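Local coordinates for protein lipase aflb (Neosartorya fumigata, PDB 6IDY) that probably hydrolyses the ester bonds of lipids, as a calcium-binding fungal lipase of the alpha/beta-hydrolase type, at residues Q64-K69 with D406-T411; E87-G92 with L414-L419; K161-V166 with G182-A187; G168-A173 with A420-Y425; K353-V358 with Y366-W371. All coordinates share one frame; numbering follows the deposited sequence.

Contact 1. Residues Q64-K69 with D406-T411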
# COMPACT_ATOMS: atom_id res chain seq x y z
N GLN A 64 1.98 -19.65 13.67
CA GLN A 64 2.68 -20.67 12.90
C GLN A 64 1.73 -21.41 11.95
O GLN A 64 2.11 -21.68 10.81
CB GLN A 64 3.44 -21.65 13.82
CG GLN A 64 4.33 -22.68 13.10
CD GLN A 64 5.38 -22.07 12.21
OE1 GLN A 64 5.25 -22.03 10.98
NE2 GLN A 64 6.46 -21.57 12.81
N GLU A 65 0.49 -21.70 12.40
CA GLU A 65 -0.52 -22.35 11.56
C GLU A 65 -0.90 -21.47 10.37
O GLU A 65 -1.10 -21.99 9.28
CB GLU A 65 -1.77 -22.71 12.37
CG GLU A 65 -1.59 -23.97 13.21
CD GLU A 65 -2.85 -24.76 13.48
OE1 GLU A 65 -3.95 -24.17 13.45
OE2 GLU A 65 -2.73 -25.99 13.72
N ALA A 66 -0.98 -20.14 10.58
CA ALA A 66 -1.29 -19.17 9.54
C ALA A 66 -0.19 -19.17 8.48
O ALA A 66 -0.51 -19.21 7.28
CB ALA A 66 -1.43 -17.78 10.13
N PHE A 67 1.10 -19.18 8.91
CA PHE A 67 2.25 -19.23 8.01
C PHE A 67 2.34 -20.56 7.27
O PHE A 67 2.72 -20.56 6.10
CB PHE A 67 3.56 -18.91 8.74
CG PHE A 67 3.82 -17.44 8.91
CD1 PHE A 67 4.08 -16.62 7.82
CD2 PHE A 67 3.84 -16.87 10.18
CE1 PHE A 67 4.33 -15.26 7.98
CE2 PHE A 67 4.10 -15.50 10.35
CZ PHE A 67 4.34 -14.71 9.25
N ASP A 68 1.95 -21.68 7.94
CA ASP A 68 1.91 -23.01 7.33
C ASP A 68 0.92 -23.02 6.16
O ASP A 68 1.22 -23.59 5.12
CB ASP A 68 1.55 -24.09 8.37
CG ASP A 68 2.63 -24.43 9.39
OD1 ASP A 68 3.78 -23.98 9.21
OD2 ASP A 68 2.32 -25.13 10.37
N LYS A 69 -0.23 -22.33 6.33
CA LYS A 69 -1.24 -22.19 5.28
C LYS A 69 -0.69 -21.36 4.12
O LYS A 69 -0.90 -21.74 2.97
CB LYS A 69 -2.52 -21.54 5.82
CG LYS A 69 -3.31 -22.43 6.75
CD LYS A 69 -4.51 -21.70 7.31
CE LYS A 69 -5.26 -22.53 8.31
NZ LYS A 69 -5.95 -23.67 7.64
N ASP A 406 -4.76 -12.15 14.26
CA ASP A 406 -5.84 -11.45 13.55
C ASP A 406 -5.33 -10.38 12.60
O ASP A 406 -5.94 -10.14 11.55
CB ASP A 406 -6.87 -10.87 14.53
CG ASP A 406 -7.72 -11.91 15.27
OD1 ASP A 406 -7.54 -13.12 15.00
OD2 ASP A 406 -8.56 -11.51 16.10
N ASP A 407 -4.20 -9.75 12.95
CA ASP A 407 -3.53 -8.73 12.14
C ASP A 407 -2.92 -9.38 10.89
O ASP A 407 -3.10 -8.85 9.79
CB ASP A 407 -2.47 -8.00 12.97
CG ASP A 407 -3.05 -7.24 14.14
OD1 ASP A 407 -3.96 -6.41 13.91
OD2 ASP A 407 -2.60 -7.45 15.28
N LEU A 408 -2.27 -10.56 11.04
CA LEU A 408 -1.70 -11.35 9.95
C LEU A 408 -2.85 -11.78 9.00
O LEU A 408 -2.76 -11.55 7.80
CB LEU A 408 -0.99 -12.61 10.52
CG LEU A 408 -0.02 -13.42 9.62
CD1 LEU A 408 0.75 -14.40 10.44
CD2 LEU A 408 -0.74 -14.19 8.52
N LEU A 409 -3.91 -12.39 9.57
CA LEU A 409 -5.07 -12.88 8.81
C LEU A 409 -5.83 -11.78 8.09
O LEU A 409 -6.15 -11.93 6.91
CB LEU A 409 -6.02 -13.73 9.67
CG LEU A 409 -5.39 -14.87 10.50
CD1 LEU A 409 -6.44 -15.54 11.38
CD2 LEU A 409 -4.68 -15.89 9.63
N GLY A 410 -6.09 -10.68 8.79
CA GLY A 410 -6.78 -9.52 8.26
C GLY A 410 -6.05 -8.86 7.11
O GLY A 410 -6.68 -8.48 6.12
N THR A 411 -4.71 -8.73 7.23
CA THR A 411 -3.84 -8.16 6.18
C THR A 411 -3.92 -9.04 4.92
O THR A 411 -3.98 -8.51 3.81
CB THR A 411 -2.41 -7.98 6.70
OG1 THR A 411 -2.43 -7.10 7.82
CG2 THR A 411 -1.45 -7.44 5.64
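The ring of Phe67 has a methyl of Leu408 over one face and meets the rings of Tyr359 and Tyr366. Leu408 CD1 stands 4.0 Å from the centroid of the Phe67 ring and 29° off its normal, a CH-pi contact displaced toward one side of the ring; the closest carbon is Phe67 CE2, 3.5 Å from Leu408 CD1. The Tyr359 ring meets Phe67 with the two planes steeply inclined, and Val398 also touches the Phe67 side chain. Leu408 reaches the ring because its CG is anti to the backbone N (chi1 -165°), which sends the two methyls forward to separate targets. While CD1 takes the aromatic face, Leu408 CD2 lies 4.0 Å from Ala66 CB. The alanine methyl has a second neighbour, Leu409 CD2, at 3.8 Å from Ala66 CB, so the tips of two consecutive leucines meet one alanine. This is the packing of helix 63-73 against helix 405-412, nearly parallel at 25° in the two short segments, whose axes are 10.4 Å apart. The interface across the segments is wholly apolar and all four touching residues are buried; Ile98 of helix 96-103 extends it beside Leu409. Polar groups lie on other sides of the second helix. Thr411 OG1 donates to Asp407 O at 2.7 Å, and Thr411 N, 3.0 Å from Asp407 O, approaches the same carbonyl from the opposite face of its plane. Thr411 OG1 is also hydrogen-bonded to Asn180 ND2, while Asp407 OD1 forms a salt bridge with Lys183 NZ.

Contact 2. Residues E87-G92 with L414-L419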
# COMPACT_ATOMS: atom_id res chain seq x y z
N GLU A 87 -6.60 -19.12 -3.34
CA GLU A 87 -6.05 -20.07 -2.36
C GLU A 87 -6.18 -19.63 -0.91
O GLU A 87 -6.25 -20.49 -0.03
CB GLU A 87 -4.60 -20.44 -2.70
CG GLU A 87 -4.44 -21.26 -3.97
CD GLU A 87 -5.26 -22.53 -4.05
OE1 GLU A 87 -5.25 -23.32 -3.09
OE2 GLU A 87 -5.94 -22.72 -5.09
N ILE A 88 -6.23 -18.30 -0.66
CA ILE A 88 -6.43 -17.66 0.65
C ILE A 88 -7.69 -18.25 1.33
O ILE A 88 -7.65 -18.59 2.52
CB ILE A 88 -6.48 -16.11 0.45
CG1 ILE A 88 -5.06 -15.48 0.40
CG2 ILE A 88 -7.39 -15.37 1.43
CD1 ILE A 88 -4.24 -15.46 1.65
N LEU A 89 -8.77 -18.42 0.56
CA LEU A 89 -10.00 -19.02 1.09
C LEU A 89 -9.98 -20.55 1.06
O LEU A 89 -10.51 -21.16 1.98
CB LEU A 89 -11.25 -18.46 0.41
CG LEU A 89 -11.69 -17.05 0.82
CD1 LEU A 89 -12.99 -16.69 0.17
CD2 LEU A 89 -11.86 -16.91 2.35
N THR A 90 -9.36 -21.15 0.02
CA THR A 90 -9.25 -22.62 -0.14
C THR A 90 -8.56 -23.27 1.07
O THR A 90 -9.01 -24.30 1.55
CB THR A 90 -8.57 -22.96 -1.48
OG1 THR A 90 -9.24 -22.27 -2.54
CG2 THR A 90 -8.57 -24.47 -1.79
N VAL A 91 -7.49 -22.63 1.57
CA VAL A 91 -6.73 -23.10 2.74
C VAL A 91 -7.40 -22.71 4.06
O VAL A 91 -6.93 -23.10 5.13
CB VAL A 91 -5.22 -22.69 2.70
CG1 VAL A 91 -4.54 -23.20 1.43
CG2 VAL A 91 -5.04 -21.19 2.88
N GLY A 92 -8.47 -21.92 3.98
CA GLY A 92 -9.24 -21.45 5.14
C GLY A 92 -8.47 -20.52 6.05
O GLY A 92 -8.60 -20.59 7.27
N LEU A 414 -7.16 -8.69 2.74
CA LEU A 414 -7.22 -7.49 1.90
C LEU A 414 -7.29 -7.80 0.41
O LEU A 414 -7.84 -7.00 -0.36
CB LEU A 414 -6.02 -6.57 2.15
CG LEU A 414 -5.85 -5.97 3.54
CD1 LEU A 414 -4.52 -5.23 3.64
CD2 LEU A 414 -7.04 -5.09 3.93
N LEU A 415 -6.71 -8.94 -0.00
CA LEU A 415 -6.70 -9.41 -1.38
C LEU A 415 -8.11 -9.63 -1.90
O LEU A 415 -8.35 -9.45 -3.09
CB LEU A 415 -5.89 -10.70 -1.52
CG LEU A 415 -4.38 -10.58 -1.29
CD1 LEU A 415 -3.75 -11.93 -1.25
CD2 LEU A 415 -3.71 -9.71 -2.35
N LEU A 416 -9.04 -9.98 -0.99
CA LEU A 416 -10.45 -10.20 -1.32
C LEU A 416 -11.13 -8.88 -1.68
O LEU A 416 -11.92 -8.83 -2.61
CB LEU A 416 -11.18 -10.90 -0.17
CG LEU A 416 -10.56 -12.22 0.34
CD1 LEU A 416 -11.22 -12.66 1.63
CD2 LEU A 416 -10.66 -13.33 -0.71
N ILE A 417 -10.77 -7.80 -0.97
CA ILE A 417 -11.28 -6.46 -1.26
C ILE A 417 -10.66 -5.97 -2.58
O ILE A 417 -11.38 -5.47 -3.45
CB ILE A 417 -11.01 -5.48 -0.08
CG1 ILE A 417 -11.86 -5.87 1.14
CG2 ILE A 417 -11.27 -4.03 -0.50
CD1 ILE A 417 -11.45 -5.18 2.44
N ALA A 418 -9.32 -6.16 -2.73
CA ALA A 418 -8.60 -5.77 -3.94
C ALA A 418 -9.23 -6.40 -5.19
O ALA A 418 -9.43 -5.68 -6.18
CB ALA A 418 -7.12 -6.13 -3.83
N LEU A 419 -9.63 -7.69 -5.12
CA LEU A 419 -10.28 -8.37 -6.24
C LEU A 419 -11.64 -7.76 -6.55
O LEU A 419 -11.92 -7.47 -7.71
CB LEU A 419 -10.41 -9.89 -6.02
CG LEU A 419 -10.99 -10.67 -7.21
CD1 LEU A 419 -10.08 -10.58 -8.44
CD2 LEU A 419 -11.28 -12.10 -6.85
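Leu414 O, just ahead of Leu415 and Leu416 in the helix that packs on Ile88 and Leu89, receives two backbone amides: Ala418 N at 2.9 Å from Leu414 O, and Ile417 N in a weak bond. The contact joins two helices, 81-90 and 414-424, through their side chains, with no hydrogen bond passing between the segments. The first of these helices finishes in a Schellman motif just beyond the contact. Gly92 takes a positive phi of 66°, a conformation that favours glycine, and two bonds run back into the last turn, one of them from Gly92 N to Leu89 O at 3.0 Å. Only branched aliphatic groups meet in the interface. Ile88 and Leu415 cross at about a right angle, while Leu89 and Leu416 meet more obliquely. Leu416 serves two neighbours with the one methyl: its CD2 is 4.2 Å from Leu89 CG and 4.4 Å from Ile88 CG2. These separations amount to ordinary van der Waals contact, without tight interlocking. Ile40 of helix 31-47 touches both Leu89 and Leu416, and Leu93 and Ile94 lie against Ile88. On the Leu415 side the approach is made by Leu415 CD1, which lies 4.1 Å from Ile88 CG1.

Contact 3. Residues K161-V166 with G182-A187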
# COMPACT_ATOMS: atom_id res chain seq x y z
N LYS A 161 5.09 12.64 15.92
CA LYS A 161 5.26 13.01 14.52
C LYS A 161 4.05 12.54 13.70
O LYS A 161 3.73 11.36 13.74
CB LYS A 161 6.57 12.39 13.98
CG LYS A 161 6.96 12.81 12.55
CD LYS A 161 7.51 14.22 12.52
CE LYS A 161 8.61 14.36 11.51
NZ LYS A 161 9.95 14.08 12.10
N PRO A 162 3.37 13.44 12.95
CA PRO A 162 2.25 12.99 12.11
C PRO A 162 2.76 12.06 11.00
O PRO A 162 3.77 12.34 10.38
CB PRO A 162 1.68 14.30 11.55
CG PRO A 162 2.21 15.39 12.46
CD PRO A 162 3.58 14.90 12.82
N VAL A 163 2.09 10.91 10.82
CA VAL A 163 2.47 9.91 9.82
C VAL A 163 1.28 9.67 8.88
O VAL A 163 0.21 9.25 9.33
CB VAL A 163 3.03 8.59 10.43
CG1 VAL A 163 3.37 7.57 9.35
CG2 VAL A 163 4.26 8.87 11.30
N ILE A 164 1.48 9.96 7.59
CA ILE A 164 0.45 9.77 6.58
C ILE A 164 0.57 8.36 6.03
O ILE A 164 1.60 8.01 5.45
CB ILE A 164 0.51 10.84 5.45
CG1 ILE A 164 0.44 12.27 6.06
CG2 ILE A 164 -0.60 10.61 4.41
CD1 ILE A 164 0.99 13.34 5.19
N LEU A 165 -0.49 7.56 6.20
CA LEU A 165 -0.56 6.20 5.71
C LEU A 165 -1.20 6.20 4.32
O LEU A 165 -2.37 6.55 4.18
CB LEU A 165 -1.32 5.29 6.68
CG LEU A 165 -0.85 5.27 8.14
CD1 LEU A 165 -1.77 4.40 8.98
CD2 LEU A 165 0.61 4.80 8.26
N VAL A 166 -0.39 5.88 3.30
CA VAL A 166 -0.80 5.90 1.89
C VAL A 166 -1.15 4.47 1.45
O VAL A 166 -0.33 3.57 1.61
CB VAL A 166 0.25 6.60 0.97
CG1 VAL A 166 -0.24 6.68 -0.48
CG2 VAL A 166 0.59 7.99 1.48
N GLY A 182 -1.61 0.95 11.11
CA GLY A 182 -2.55 1.86 11.76
C GLY A 182 -2.23 1.91 13.25
O GLY A 182 -2.60 2.85 13.94
N LYS A 183 -1.46 0.88 13.73
CA LYS A 183 -0.98 0.70 15.10
C LYS A 183 0.49 1.16 15.29
O LYS A 183 1.09 0.85 16.33
CB LYS A 183 -1.11 -0.77 15.53
CG LYS A 183 -2.54 -1.29 15.65
CD LYS A 183 -2.53 -2.77 16.01
CE LYS A 183 -3.91 -3.37 16.12
NZ LYS A 183 -4.45 -3.76 14.80
N LEU A 184 1.06 1.92 14.33
CA LEU A 184 2.45 2.42 14.39
C LEU A 184 2.73 3.29 15.64
O LEU A 184 3.83 3.24 16.19
CB LEU A 184 2.82 3.16 13.09
CG LEU A 184 4.24 3.77 12.97
CD1 LEU A 184 5.33 2.69 12.98
CD2 LEU A 184 4.34 4.64 11.73
N GLY A 185 1.70 4.01 16.11
CA GLY A 185 1.76 4.84 17.31
C GLY A 185 2.08 4.05 18.57
O GLY A 185 2.53 4.63 19.56
N SER A 186 1.86 2.72 18.55
CA SER A 186 2.17 1.82 19.67
C SER A 186 3.66 1.43 19.67
O SER A 186 4.14 0.88 20.65
CB SER A 186 1.32 0.55 19.58
OG SER A 186 -0.07 0.84 19.54
N ALA A 187 4.38 1.71 18.56
CA ALA A 187 5.79 1.35 18.39
C ALA A 187 6.73 2.55 18.29
O ALA A 187 7.91 2.43 18.61
CB ALA A 187 5.95 0.46 17.17
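An apolar contact between a strand of the central sheet and the chain leading to the next strand joins Val163 and Leu165 to Leu184 and Gly182. Segment 161-166 is a strand in the interior of the mixed sheet; segment 182-187, mostly 3-10 in conformation, follows helix 173-178 and precedes strand 190-195. Val163 and Leu165, two apart, point to the same face of the sheet and so both reach the 3-10 turns. Val163 CG1 lies 3.9 Å from Leu184 CD2, and the two side chains cross at about a right angle. The extended first torsion of Leu184 (chi1 180°) carries its methyls toward the strand. Further along, Leu165 CD1 rests on the backbone of Gly182, 3.8 Å from Gly182 CA; with no side chain on that residue, the leucine methyl meets main chain directly. Pro162, Ile164 and Val166 instead pack on helix 205-223. On the near side Val163 also touches Ala190 and Ala228, from the flanking strands 190-195 and 227-232, and its side chain is about 10 Å from the bound calcium ion. Strands 161-166 and 190-195 lie parallel and adjacent, with helix 173-178 between them in sequence: a beta-alpha-beta crossover, as in the sheet of alpha/beta-hydrolases, probably its family.

Contact 4. Residues G168-A173 with A420-Y425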
# COMPACT_ATOMS: atom_id res chain seq x y z
N GLY A 168 -2.35 1.08 -1.03
CA GLY A 168 -1.90 0.42 -2.24
C GLY A 168 -3.04 0.25 -3.23
O GLY A 168 -4.15 0.76 -3.02
N THR A 169 -2.77 -0.49 -4.30
CA THR A 169 -3.72 -0.75 -5.38
C THR A 169 -4.97 -1.49 -4.92
O THR A 169 -4.87 -2.48 -4.18
CB THR A 169 -3.02 -1.49 -6.52
OG1 THR A 169 -1.91 -0.72 -6.98
CG2 THR A 169 -3.94 -1.82 -7.67
N ALA A 170 -6.15 -0.99 -5.37
CA ALA A 170 -7.48 -1.58 -5.19
C ALA A 170 -7.91 -1.79 -3.73
O ALA A 170 -8.95 -2.41 -3.49
CB ALA A 170 -7.55 -2.89 -5.95
N THR A 171 -7.13 -1.28 -2.76
CA THR A 171 -7.43 -1.52 -1.35
C THR A 171 -7.51 -0.21 -0.57
O THR A 171 -6.53 0.54 -0.56
CB THR A 171 -6.45 -2.55 -0.75
OG1 THR A 171 -6.00 -3.45 -1.76
CG2 THR A 171 -7.08 -3.35 0.38
N PRO A 172 -8.67 0.09 0.07
CA PRO A 172 -8.78 1.34 0.85
C PRO A 172 -7.81 1.36 2.03
O PRO A 172 -7.54 0.32 2.62
CB PRO A 172 -10.23 1.34 1.34
CG PRO A 172 -10.94 0.33 0.52
CD PRO A 172 -9.91 -0.69 0.15
N ALA A 173 -7.30 2.55 2.37
CA ALA A 173 -6.35 2.77 3.46
C ALA A 173 -6.85 2.31 4.81
O ALA A 173 -6.13 1.61 5.52
CB ALA A 173 -5.97 4.24 3.52
N ALA A 420 -12.48 -7.55 -5.51
CA ALA A 420 -13.80 -6.94 -5.64
C ALA A 420 -13.70 -5.56 -6.29
O ALA A 420 -14.43 -5.30 -7.24
CB ALA A 420 -14.46 -6.84 -4.27
N GLU A 421 -12.77 -4.70 -5.82
CA GLU A 421 -12.56 -3.36 -6.38
C GLU A 421 -12.12 -3.40 -7.86
O GLU A 421 -12.65 -2.64 -8.67
CB GLU A 421 -11.56 -2.55 -5.53
CG GLU A 421 -12.12 -2.02 -4.22
CD GLU A 421 -13.18 -0.94 -4.33
OE1 GLU A 421 -13.10 -0.12 -5.26
OE2 GLU A 421 -14.09 -0.92 -3.48
N VAL A 422 -11.17 -4.30 -8.20
CA VAL A 422 -10.68 -4.45 -9.58
C VAL A 422 -11.83 -4.87 -10.51
O VAL A 422 -12.05 -4.24 -11.55
CB VAL A 422 -9.45 -5.40 -9.69
CG1 VAL A 422 -9.14 -5.76 -11.14
CG2 VAL A 422 -8.22 -4.76 -9.05
N LEU A 423 -12.59 -5.90 -10.10
CA LEU A 423 -13.70 -6.43 -10.90
C LEU A 423 -14.85 -5.45 -11.06
O LEU A 423 -15.40 -5.37 -12.16
CB LEU A 423 -14.17 -7.79 -10.36
CG LEU A 423 -13.11 -8.93 -10.31
CD1 LEU A 423 -13.75 -10.26 -9.93
CD2 LEU A 423 -12.37 -9.08 -11.64
N ALA A 424 -15.17 -4.66 -10.03
CA ALA A 424 -16.25 -3.67 -10.09
C ALA A 424 -15.85 -2.38 -10.82
O ALA A 424 -16.73 -1.59 -11.17
CB ALA A 424 -16.74 -3.34 -8.69
N TYR A 425 -14.54 -2.14 -11.03
CA TYR A 425 -14.07 -0.93 -11.70
C TYR A 425 -14.58 -0.84 -13.12
O TYR A 425 -14.35 -1.75 -13.92
CB TYR A 425 -12.54 -0.79 -11.65
CG TYR A 425 -12.05 0.55 -12.14
CD1 TYR A 425 -11.84 0.79 -13.50
CD2 TYR A 425 -11.78 1.59 -11.25
CE1 TYR A 425 -11.39 2.03 -13.96
CE2 TYR A 425 -11.31 2.82 -11.69
CZ TYR A 425 -11.11 3.04 -13.05
OH TYR A 425 -10.65 4.25 -13.50
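Ala170, with a positive phi of 59°, turns its methyl onto the helix at Glu421 and Val422. It occupies the third position of a type II beta turn running from Gly168 to Thr171, a place where the chain adopts the left-handed conformation although the residue is not glycine. One methyl thereby meets two consecutive helix residues: Ala170 CB is 3.7 Å from Val422 CG2 and 4.0 Å from Glu421 CB. With chi1 at -75° Glu421 CG lies beside the turn, and the bend at chi2 then leads the carboxylate away. Glu421 CG lies 3.3 Å from Ala170 O, a close approach of carbon to carbonyl, while Glu421 OE2 is hydrogen-bonded to Tyr105 OH. Within the turn, Thr171 OG1 donates to Thr169 O at 2.8 Å, approaching 30° out of the carbonyl plane; this bond ties the threonine side chain back to the turn that presents Ala170. Thr169 OG1 is hydrogen-bonded in turn to Gln234 NE2 and Gln288 OE1. A Gly-Thr turn just after strand 161-166 that meets Gln234, in what is probably the nucleophile elbow, is consistent with the oxyanion-hole loop of related lipases such as that of Candida antarctica. The turn lies between strand 161-166 and helix 173-178, whose N-cap position is held by Pro172, and it rests against the last turns of helix 414-424. Ala418 of the same helix extends the seat under Ala170, Leu285 of helix 283-287 touches both Thr169 and Val422, and helix 16-24 packs on the helix through Ala420, Leu423 and Ala424.

Contact 5. Residues K353-V358 with Y366-W371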
# COMPACT_ATOMS: atom_id res chain seq x y z
N LYS A 353 16.39 -16.84 8.35
CA LYS A 353 15.81 -16.55 9.66
C LYS A 353 14.28 -16.38 9.53
O LYS A 353 13.82 -16.08 8.42
CB LYS A 353 16.45 -15.29 10.28
CG LYS A 353 17.97 -15.37 10.52
CD LYS A 353 18.33 -16.09 11.82
CE LYS A 353 19.81 -16.02 12.13
NZ LYS A 353 20.62 -16.87 11.22
N PRO A 354 13.48 -16.53 10.62
CA PRO A 354 12.01 -16.40 10.49
C PRO A 354 11.49 -15.14 9.78
O PRO A 354 10.60 -15.26 8.94
CB PRO A 354 11.53 -16.48 11.94
CG PRO A 354 12.51 -17.36 12.60
CD PRO A 354 13.84 -16.94 12.00
N ALA A 355 12.06 -13.95 10.08
CA ALA A 355 11.65 -12.68 9.46
C ALA A 355 12.01 -12.58 7.97
O ALA A 355 11.48 -11.72 7.26
CB ALA A 355 12.22 -11.51 10.23
N GLY A 356 12.89 -13.47 7.50
CA GLY A 356 13.28 -13.55 6.10
C GLY A 356 12.53 -14.65 5.36
O GLY A 356 12.95 -15.06 4.27
N GLY A 357 11.43 -15.11 5.94
CA GLY A 357 10.59 -16.17 5.39
C GLY A 357 9.63 -15.72 4.31
O GLY A 357 9.87 -14.71 3.62
N VAL A 358 8.53 -16.47 4.14
CA VAL A 358 7.52 -16.22 3.11
C VAL A 358 6.61 -15.05 3.49
O VAL A 358 5.59 -15.22 4.17
CB VAL A 358 6.74 -17.52 2.71
CG1 VAL A 358 5.73 -17.25 1.59
CG2 VAL A 358 7.70 -18.63 2.30
N TYR A 366 3.11 -6.80 7.96
CA TYR A 366 3.17 -7.43 9.28
C TYR A 366 4.55 -8.06 9.55
O TYR A 366 4.69 -8.85 10.48
CB TYR A 366 2.00 -8.41 9.53
CG TYR A 366 1.83 -9.53 8.51
CD1 TYR A 366 2.75 -10.57 8.43
CD2 TYR A 366 0.70 -9.60 7.71
CE1 TYR A 366 2.58 -11.62 7.52
CE2 TYR A 366 0.51 -10.64 6.80
CZ TYR A 366 1.45 -11.65 6.72
OH TYR A 366 1.28 -12.67 5.81
N ASN A 367 5.57 -7.69 8.75
CA ASN A 367 6.92 -8.23 8.93
C ASN A 367 7.66 -7.54 10.10
O ASN A 367 7.66 -6.31 10.17
CB ASN A 367 7.72 -8.15 7.63
CG ASN A 367 9.10 -8.74 7.77
OD1 ASN A 367 10.04 -8.07 8.18
ND2 ASN A 367 9.23 -10.02 7.47
N PRO A 368 8.30 -8.31 11.03
CA PRO A 368 8.97 -7.67 12.18
C PRO A 368 10.14 -6.76 11.83
O PRO A 368 10.32 -5.75 12.50
CB PRO A 368 9.40 -8.85 13.05
CG PRO A 368 9.39 -10.02 12.15
CD PRO A 368 8.37 -9.78 11.11
N LEU A 369 10.90 -7.10 10.77
CA LEU A 369 12.01 -6.28 10.30
C LEU A 369 11.47 -4.98 9.69
O LEU A 369 12.03 -3.91 9.97
CB LEU A 369 12.91 -7.04 9.30
CG LEU A 369 14.08 -6.27 8.67
CD1 LEU A 369 15.18 -5.95 9.69
CD2 LEU A 369 14.64 -7.00 7.46
N ALA A 370 10.36 -5.05 8.92
CA ALA A 370 9.71 -3.87 8.33
C ALA A 370 9.35 -2.86 9.43
O ALA A 370 9.65 -1.67 9.29
CB ALA A 370 8.47 -4.28 7.56
N TRP A 371 8.76 -3.35 10.53
CA TRP A 371 8.37 -2.55 11.71
C TRP A 371 9.57 -1.97 12.44
O TRP A 371 9.56 -0.78 12.75
CB TRP A 371 7.53 -3.40 12.66
CG TRP A 371 6.09 -3.43 12.27
CD1 TRP A 371 5.55 -4.07 11.18
CD2 TRP A 371 5.02 -2.73 12.90
NE1 TRP A 371 4.20 -3.82 11.12
CE2 TRP A 371 3.84 -3.01 12.17
CE3 TRP A 371 4.93 -1.89 14.03
CZ2 TRP A 371 2.60 -2.47 12.52
CZ3 TRP A 371 3.69 -1.38 14.39
CH2 TRP A 371 2.54 -1.65 13.63
O HOH W 1 3.22 -13.53 4.10
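One direct hydrogen bond joins Asn367 to Ala355: Asn367 ND2 donates to Ala355 O at 2.8 Å, with an N-H...O angle of 157°. The donor lies in the carbonyl plane, on a lone pair of Ala355 O, and the oxygen sits only 5° out of the asparagine's amide plane, so both flat groups are suitably turned for the bond. The other end of the amide serves its own helix. Asn367 OD1 accepts Ala370 N at 3.1 Å and, in a weak bond, Leu369 N, so Asn367, at the N-cap position, caps helix 368-379 with its side chain. With CG trans to the backbone N (chi1 -178°), the side chain can cover the opening turn with its oxygen and hold the neighbouring loop with its nitrogen; bonds at both ends fix the rotation of the amide. A second polar link runs through a water, which donates to Val358 O at 2.9 Å and to Tyr366 OH at 2.7 Å. The same phenol oxygen is hydrogen-bonded to Glu412 OE2. Apolar contact across the segments is brief: Ala355 CB meets Pro368 CG at 3.7 Å, the methyl touching the CG corner of the proline in the first turn of the helix. Ala355 is further held by a backbone hydrogen bond to Cys395, itself in a disulfide with Cys350, and Leu346 and Leu391 extend the apolar surroundings of Leu369. The arrangement is a classic asparagine N-cap whose amide nitrogen bonds a loop carbonyl, at the start of a helix whose far end supplies Ala377 to the calcium site, with His380 just beyond.

In the fold
Contacts 1, 2 and 4 follow one another along the consecutive helices 405-412 and 414-424; contacts 2 and 4 share the latter, their centres 13 Å apart, with Ala418 meeting the 168-173 turn. Contacts 1 and 2, centres 12 Å apart, are tied by a probable hydrogen bond from Lys69 NZ to Val91 O (2.8 Å). Tyr366 of contact 5 packs against Phe67, Leu408 and Thr411 of contact 1. A salt bridge between Asp407 OD1 and Lys183 NZ (2.8 Å) connects contact 1 to contact 3, where Trp371 of contact 5 also packs. Contact 4, which includes the probable oxyanion loop, and contact 3, with Val163 about 10 Å from the calcium ion, lie on opposite sides of the chain's centre.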